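Local coordinates for SnoN,Epimerase SnoN (Streptomyces nogalater, PDB 5EP9), which acts as a non-heme iron, 2-oxoglutarate-dependent epimerase in the biosynthesis of the polyketide nogalamycin, at residues R35-Y40 with A110-G115; Y45-G50 with V209-G214; M173-G178 with D215-H220. All coordinates share one frame; numbering follows the deposited sequence.

Contact 1 of 3, residues R35-Y40 with A110-G115; sequences RLAARY and AEYLAG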
# COMPACT_ATOMS: atom_id res chain seq x y z
N ARG A 35 5.99 -14.89 14.97
CA ARG A 35 5.90 -15.80 13.78
C ARG A 35 5.48 -15.06 12.56
O ARG A 35 6.05 -15.22 11.48
CB ARG A 35 5.00 -17.02 14.04
CG ARG A 35 5.77 -18.12 14.82
CD ARG A 35 4.97 -19.43 14.99
NE ARG A 35 3.51 -19.19 15.18
CZ ARG A 35 2.84 -19.15 16.34
NH1 ARG A 35 3.43 -19.34 17.54
NH2 ARG A 35 1.54 -18.88 16.30
N LEU A 36 4.58 -14.17 12.79
CA LEU A 36 4.09 -13.30 11.72
C LEU A 36 5.16 -12.36 11.16
O LEU A 36 5.33 -12.20 9.95
CB LEU A 36 2.93 -12.51 12.26
CG LEU A 36 2.20 -11.74 11.21
CD1 LEU A 36 1.07 -12.60 10.59
CD2 LEU A 36 1.62 -10.54 11.87
N ALA A 37 5.88 -11.74 12.09
CA ALA A 37 6.99 -10.85 11.73
C ALA A 37 8.10 -11.66 10.97
O ALA A 37 8.75 -11.13 10.09
CB ALA A 37 7.57 -10.17 12.95
N ALA A 38 8.36 -12.84 11.43
CA ALA A 38 9.41 -13.67 10.85
C ALA A 38 9.04 -14.04 9.40
O ALA A 38 9.86 -13.98 8.51
CB ALA A 38 9.64 -14.91 11.69
N ARG A 39 7.78 -14.36 9.18
CA ARG A 39 7.23 -14.53 7.85
C ARG A 39 7.38 -13.30 6.99
O ARG A 39 7.89 -13.38 5.86
CB ARG A 39 5.76 -14.97 7.85
CG ARG A 39 5.58 -16.48 7.83
CD ARG A 39 4.12 -16.91 7.51
NE ARG A 39 3.38 -16.82 8.74
CZ ARG A 39 2.13 -16.32 8.92
NH1 ARG A 39 1.35 -15.78 7.94
NH2 ARG A 39 1.68 -16.33 10.18
N TYR A 40 7.00 -12.16 7.54
CA TYR A 40 7.23 -10.86 6.82
C TYR A 40 8.73 -10.64 6.40
O TYR A 40 9.05 -10.27 5.29
CB TYR A 40 6.73 -9.68 7.62
CG TYR A 40 6.99 -8.36 6.96
CD1 TYR A 40 6.24 -7.98 5.87
CD2 TYR A 40 7.94 -7.48 7.41
CE1 TYR A 40 6.46 -6.74 5.25
CE2 TYR A 40 8.20 -6.23 6.78
CZ TYR A 40 7.46 -5.88 5.72
OH TYR A 40 7.65 -4.72 5.05
N ALA A 110 1.98 -2.85 11.52
CA ALA A 110 2.96 -2.26 10.69
C ALA A 110 4.25 -1.95 11.45
O ALA A 110 5.36 -2.24 10.97
CB ALA A 110 2.45 -0.99 9.99
N GLU A 111 4.11 -1.35 12.62
CA GLU A 111 5.26 -0.98 13.37
C GLU A 111 5.98 -2.20 13.89
O GLU A 111 7.23 -2.18 13.91
CB GLU A 111 4.98 -0.02 14.57
CG GLU A 111 4.56 1.36 14.12
CD GLU A 111 4.70 2.45 15.20
OE1 GLU A 111 4.69 2.13 16.41
OE2 GLU A 111 4.78 3.62 14.78
N TYR A 112 5.26 -3.21 14.33
CA TYR A 112 5.88 -4.42 14.78
C TYR A 112 6.64 -5.08 13.57
O TYR A 112 7.74 -5.49 13.69
CB TYR A 112 4.88 -5.41 15.37
CG TYR A 112 5.53 -6.54 16.15
CD1 TYR A 112 5.84 -6.42 17.50
CD2 TYR A 112 5.86 -7.73 15.51
CE1 TYR A 112 6.46 -7.47 18.19
CE2 TYR A 112 6.49 -8.78 16.18
CZ TYR A 112 6.79 -8.65 17.50
OH TYR A 112 7.41 -9.70 18.14
N LEU A 113 6.03 -5.13 12.40
CA LEU A 113 6.65 -5.76 11.24
C LEU A 113 7.87 -5.01 10.76
O LEU A 113 8.88 -5.61 10.41
CB LEU A 113 5.69 -5.86 10.10
CG LEU A 113 4.46 -6.74 10.30
CD1 LEU A 113 3.51 -6.65 9.10
CD2 LEU A 113 4.83 -8.17 10.54
N ALA A 114 7.77 -3.68 10.72
CA ALA A 114 8.85 -2.86 10.28
C ALA A 114 9.99 -2.86 11.27
O ALA A 114 11.08 -2.59 10.91
CB ALA A 114 8.39 -1.43 10.02
N GLY A 115 9.69 -3.02 12.54
CA GLY A 115 10.66 -2.97 13.60
C GLY A 115 11.05 -1.58 14.04
O GLY A 115 12.04 -1.43 14.72
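L113 reaches across to A37 and Y40, and its CD2 methyl is the meeting point: it lies 3.6 Å from A37 CA and 3.8 Å from Y40 CB. The same methyl comes within 4.2 Å of L36 CD2, so one branch of the leucine touches three residues of the facing helix. L113 CB, meanwhile, sits over a face of the Y40 ring in a CH-pi contact, 4.3 Å from the centroid and 25° off the normal. With CG of Y40 anti to the backbone N (chi1 178°), the ring is carried across to L113, and Y40 CD2 passes 3.7 Å from L113 O. On the other flank, A37 CB meets the edge of the Y112 ring, 3.7 Å from CE2. No hydrogen bond joins the segments, and apolar packing dominates. The axes pass 9.4 Å apart at -59°, with the small A37 at the closest backbone approach, opposite L113. Both helices belong to the 14-202 part of the construct. Behind the pair runs the seven-stranded sheet: L36 and L113 rest on V46 of strand 45-48, L113 and A110 on F218 of strand 216-220, and Y40 on H220 and on L157 of strand 157-162.

Contact 2 of 3, residues Y45-G50 with V209-G214; sequences YVHVPG and VPLRAG
Strand 45-48, an outermost strand of the seven-stranded sheet, meets with Y45 and H47 the connection from strand 207-209 to strand 216-220, through V209 and L211. The H47 imidazole is at the centre of it. V209 CG1 lies over one face of the ring, 4.2 Å from H47 CG, while L211 CD2 comes obliquely from the same side, 3.3 Å from H47 CD2 and 3.4 Å from H47 NE2. A first torsion of 174° sets the ring opposite the backbone N, against the connection, and NE2 is hydrogen-bonded to D215 OD2, an oxygen that also accepts a hydrogen bond from R212 N. Replacing this histidine by an alanine would probably leave D215 without its imidazole partner and open a gap beside the V209 and L211 methyls. The connection leads from the four-stranded to the seven-stranded sheet of the jelly roll expected of this cupin-clan family; it belongs to the 203-305 part of the construct, strand 45-48 to the 14-202 part. Near the strand's start, Y45 CE2 touches V209 CG2 at 4.0 Å, and the Y45 ring also stacks on F175. At the far end two glycines with positive phi meet, G50 C lying 3.6 Å from G214 O.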
# COMPACT_ATOMS: atom_id res chain seq x y z
N TYR A 45 6.35 -10.16 2.48
CA TYR A 45 4.94 -9.85 2.61
C TYR A 45 4.37 -10.72 3.66
O TYR A 45 4.91 -11.76 3.98
CB TYR A 45 4.18 -10.05 1.28
CG TYR A 45 3.92 -11.50 0.98
CD1 TYR A 45 4.92 -12.29 0.49
CD2 TYR A 45 2.70 -12.09 1.31
CE1 TYR A 45 4.71 -13.66 0.25
CE2 TYR A 45 2.46 -13.42 1.05
CZ TYR A 45 3.46 -14.18 0.54
OH TYR A 45 3.26 -15.49 0.38
N VAL A 46 3.19 -10.35 4.12
CA VAL A 46 2.41 -11.26 4.98
C VAL A 46 0.94 -10.99 4.85
O VAL A 46 0.50 -9.81 4.64
CB VAL A 46 2.97 -11.17 6.41
CG1 VAL A 46 2.42 -9.99 7.20
CG2 VAL A 46 2.76 -12.43 7.14
N HIS A 47 0.16 -12.05 4.99
CA HIS A 47 -1.28 -11.99 5.00
C HIS A 47 -1.74 -11.98 6.45
O HIS A 47 -1.39 -12.85 7.22
CB HIS A 47 -1.86 -13.22 4.26
CG HIS A 47 -3.34 -13.38 4.32
ND1 HIS A 47 -3.96 -14.59 4.27
CD2 HIS A 47 -4.34 -12.48 4.40
CE1 HIS A 47 -5.26 -14.45 4.29
NE2 HIS A 47 -5.51 -13.17 4.39
N VAL A 48 -2.64 -11.05 6.77
CA VAL A 48 -3.27 -11.00 8.11
C VAL A 48 -4.77 -11.04 7.96
O VAL A 48 -5.36 -10.05 7.55
CB VAL A 48 -2.91 -9.71 8.95
CG1 VAL A 48 -3.49 -9.77 10.35
CG2 VAL A 48 -1.41 -9.57 9.08
N PRO A 49 -5.38 -12.14 8.31
CA PRO A 49 -6.87 -12.17 8.21
C PRO A 49 -7.63 -11.34 9.28
O PRO A 49 -7.14 -11.17 10.36
CB PRO A 49 -7.24 -13.63 8.38
CG PRO A 49 -6.08 -14.22 9.14
CD PRO A 49 -4.83 -13.42 8.80
N GLY A 50 -8.76 -10.78 8.90
CA GLY A 50 -9.72 -10.19 9.85
C GLY A 50 -9.10 -9.04 10.63
O GLY A 50 -9.23 -8.92 11.79
N VAL A 209 -2.33 -14.57 -3.49
CA VAL A 209 -2.98 -14.47 -2.18
C VAL A 209 -4.37 -13.92 -2.26
O VAL A 209 -4.59 -12.73 -2.06
CB VAL A 209 -2.15 -13.57 -1.26
CG1 VAL A 209 -2.70 -13.55 0.19
CG2 VAL A 209 -0.72 -14.10 -1.24
N PRO A 210 -5.33 -14.78 -2.43
CA PRO A 210 -6.71 -14.28 -2.30
C PRO A 210 -7.02 -13.85 -0.85
O PRO A 210 -6.46 -14.39 0.10
CB PRO A 210 -7.55 -15.44 -2.75
CG PRO A 210 -6.67 -16.61 -2.67
CD PRO A 210 -5.28 -16.21 -2.74
N LEU A 211 -7.93 -12.91 -0.76
CA LEU A 211 -8.25 -12.27 0.55
C LEU A 211 -9.75 -12.21 0.72
O LEU A 211 -10.44 -11.79 -0.19
CB LEU A 211 -7.74 -10.81 0.56
CG LEU A 211 -6.27 -10.60 0.45
CD1 LEU A 211 -5.99 -9.11 0.50
CD2 LEU A 211 -5.56 -11.29 1.61
N ARG A 212 -10.21 -12.53 1.92
CA ARG A 212 -11.58 -12.17 2.31
C ARG A 212 -11.71 -10.69 2.70
O ARG A 212 -10.73 -10.06 3.12
CB ARG A 212 -12.02 -13.05 3.48
CG ARG A 212 -12.02 -14.55 3.10
CD ARG A 212 -13.22 -15.26 3.57
NE ARG A 212 -14.42 -14.81 2.76
CZ ARG A 212 -15.55 -15.53 2.60
NH1 ARG A 212 -15.63 -16.73 3.18
NH2 ARG A 212 -16.55 -15.08 1.82
N ALA A 213 -12.94 -10.16 2.60
CA ALA A 213 -13.22 -8.82 3.09
C ALA A 213 -12.69 -8.69 4.50
O ALA A 213 -12.94 -9.54 5.34
CB ALA A 213 -14.74 -8.54 3.09
N GLY A 214 -11.96 -7.59 4.76
CA GLY A 214 -11.42 -7.26 6.09
C GLY A 214 -10.06 -7.83 6.38
O GLY A 214 -9.49 -7.57 7.42

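Contact 3 of 3, residues M173-G178 with D215-H220; sequences MTFVPG and DCTFHH. With AKG (2-oxoglutaric acid), chain E.
The rings of F175 and H219 meet obliquely, neither stacked nor edge-to-face, with centroids 5.6 Å apart and planes at 53°. At the edge of the F175 ring lie H219 ND1 and T217 OG1, the hydroxyl oxygen being 3.9 Å from F175 CZ; F175 CE1 is pressed closest to the aliphatic stem of the histidine, 3.6 Å from H219 CB. The imidazole of H219 has 2-oxoglutarate at its edge: the ligand's C1 carboxylate carbon lies in the ring plane and its O1 near that plane. H219 NE2 gives O1 a weak hydrogen bond, 3.2 Å long with an N-H...O angle of only 130°, while its stronger partner is OD2 of D144, one of the three protein ligands of the iron. H219 CG stands between the backbone N and the carbonyl carbon (chi1 72°), which sets the ring with its NE2 edge at the ligand's carboxylate.

These residues face one another across the interior of the fold, consistent with the jelly roll of 2-oxoglutarate-dependent enzymes: strand 173-175 belongs to the four-stranded sheet and strand 216-220 to the seven-stranded one, with axes 10.2 Å apart at their closest. The first lies in the 14-202 part of the construct, the second in the 203-305 part. H142, D144 and H225 hold the iron, the classic two-histidine, one-carboxylate triad, and H225 touches both F175 and H219.

The ligand is also hydrogen-bonded to T139, W160, R236 and S240. M173 lies against the bound 2-oxoglutarate with an apolar contact along the carbon chain. Its side chain bends at chi2 and chi3, bringing SD to 3.7 Å from C3 of 2-oxoglutarate and placing M173 CE 3.9 Å from T217 OG1.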
# COMPACT_ATOMS: atom_id res chain seq x y z
N MET A 173 -3.66 -10.03 -5.36
CA MET A 173 -2.20 -9.84 -5.59
C MET A 173 -1.40 -11.13 -5.60
O MET A 173 -1.80 -12.11 -4.98
CB MET A 173 -1.60 -8.84 -4.59
CG MET A 173 -2.24 -7.44 -4.77
SD MET A 173 -1.12 -6.05 -4.41
CE MET A 173 -1.38 -6.20 -2.70
N THR A 174 -0.26 -11.03 -6.26
CA THR A 174 0.80 -12.05 -6.28
C THR A 174 2.09 -11.39 -5.83
O THR A 174 2.39 -10.28 -6.24
CB THR A 174 0.93 -12.61 -7.69
OG1 THR A 174 -0.31 -13.25 -8.01
CG2 THR A 174 2.11 -13.60 -7.86
N PHE A 175 2.85 -12.11 -5.01
CA PHE A 175 4.09 -11.63 -4.48
C PHE A 175 5.20 -12.60 -4.80
O PHE A 175 4.96 -13.82 -4.97
CB PHE A 175 4.01 -11.52 -2.94
CG PHE A 175 2.89 -10.64 -2.45
CD1 PHE A 175 3.05 -9.30 -2.29
CD2 PHE A 175 1.70 -11.20 -2.13
CE1 PHE A 175 1.98 -8.47 -1.80
CE2 PHE A 175 0.64 -10.42 -1.67
CZ PHE A 175 0.80 -9.04 -1.50
N VAL A 176 6.44 -12.10 -4.93
CA VAL A 176 7.61 -13.05 -5.18
C VAL A 176 8.39 -13.12 -3.90
O VAL A 176 9.07 -12.16 -3.54
CB VAL A 176 8.51 -12.52 -6.26
CG1 VAL A 176 9.65 -13.48 -6.48
CG2 VAL A 176 7.76 -12.34 -7.57
N PRO A 177 8.26 -14.22 -3.16
CA PRO A 177 8.80 -14.20 -1.81
C PRO A 177 10.29 -14.11 -1.87
O PRO A 177 10.93 -14.75 -2.75
CB PRO A 177 8.33 -15.53 -1.16
CG PRO A 177 7.63 -16.25 -2.22
CD PRO A 177 7.28 -15.31 -3.33
N GLY A 178 10.88 -13.37 -0.92
CA GLY A 178 12.35 -13.19 -0.92
C GLY A 178 12.86 -12.14 -1.89
O GLY A 178 14.04 -11.82 -1.87
N ASP A 215 -9.59 -8.70 5.49
CA ASP A 215 -8.17 -9.16 5.53
C ASP A 215 -7.29 -8.10 4.98
O ASP A 215 -7.73 -7.22 4.18
CB ASP A 215 -7.94 -10.40 4.63
CG ASP A 215 -8.58 -11.66 5.15
OD1 ASP A 215 -9.32 -11.66 6.16
OD2 ASP A 215 -8.42 -12.67 4.45
N CYS A 216 -6.02 -8.15 5.36
CA CYS A 216 -5.03 -7.34 4.63
C CYS A 216 -3.78 -8.13 4.34
O CYS A 216 -3.53 -9.23 4.91
CB CYS A 216 -4.69 -6.05 5.38
SG CYS A 216 -3.64 -6.25 6.80
N THR A 217 -3.01 -7.54 3.47
CA THR A 217 -1.60 -7.87 3.35
C THR A 217 -0.75 -6.66 3.76
O THR A 217 -1.20 -5.52 3.65
CB THR A 217 -1.22 -8.32 1.96
OG1 THR A 217 -1.66 -7.37 0.97
CG2 THR A 217 -1.84 -9.67 1.64
N PHE A 218 0.46 -6.98 4.22
CA PHE A 218 1.56 -6.05 4.27
C PHE A 218 2.63 -6.50 3.33
O PHE A 218 2.96 -7.69 3.27
CB PHE A 218 2.13 -5.98 5.65
CG PHE A 218 1.20 -5.38 6.68
CD1 PHE A 218 0.35 -6.19 7.36
CD2 PHE A 218 1.19 -4.01 6.90
CE1 PHE A 218 -0.52 -5.67 8.30
CE2 PHE A 218 0.36 -3.48 7.86
CZ PHE A 218 -0.50 -4.31 8.58
N HIS A 219 3.15 -5.57 2.53
CA HIS A 219 4.35 -5.87 1.73
C HIS A 219 5.41 -4.80 1.79
O HIS A 219 5.16 -3.57 1.70
CB HIS A 219 3.98 -6.28 0.29
CG HIS A 219 3.50 -5.19 -0.57
ND1 HIS A 219 2.17 -4.84 -0.63
CD2 HIS A 219 4.14 -4.41 -1.47
CE1 HIS A 219 2.01 -3.90 -1.55
NE2 HIS A 219 3.19 -3.61 -2.06
N HIS A 220 6.62 -5.30 1.81
CA HIS A 220 7.85 -4.49 1.76
C HIS A 220 8.01 -3.77 0.43
O HIS A 220 7.62 -4.23 -0.62
CB HIS A 220 9.05 -5.44 2.03
CG HIS A 220 10.37 -4.78 2.31
ND1 HIS A 220 11.17 -4.22 1.32
CD2 HIS A 220 11.08 -4.69 3.45
CE1 HIS A 220 12.26 -3.74 1.86
NE2 HIS A 220 12.26 -4.06 3.13
C1 AKG E . 0.60 -1.69 -4.10
O1 AKG E . 1.81 -1.38 -3.90
O2 AKG E . -0.25 -1.67 -3.18
C2 AKG E . 0.17 -2.16 -5.44
O5 AKG E . 1.01 -2.21 -6.36
C3 AKG E . -1.32 -2.54 -5.61
C4 AKG E . -1.70 -3.19 -6.94
C5 AKG E . -3.16 -3.54 -7.11
O3 AKG E . -3.94 -3.36 -6.16
O4 AKG E . -3.58 -3.95 -8.23

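Overall arrangement
From the N terminus, helix 30-43 opens contact 1 and runs almost directly into strand 45-48, which opens contact 2. Helix 104-114 then closes contact 1 while contact 2 is still open, so these two cross. Contact 3 opens at 173-178, after contact 1 has closed, and the two stand in series. Segment 209-214 closes contact 2, and the adjoining 215-220 closes contact 3, so contacts 2 and 3 also cross. Strands 45-48 and 216-220 are antiparallel neighbours, paired by backbone hydrogen bonds of V46 with F218 and V48 with C216. Through that shared sheet, the outer helices of contact 1 are tied to the iron and 2-oxoglutarate pocket lined by contact 3.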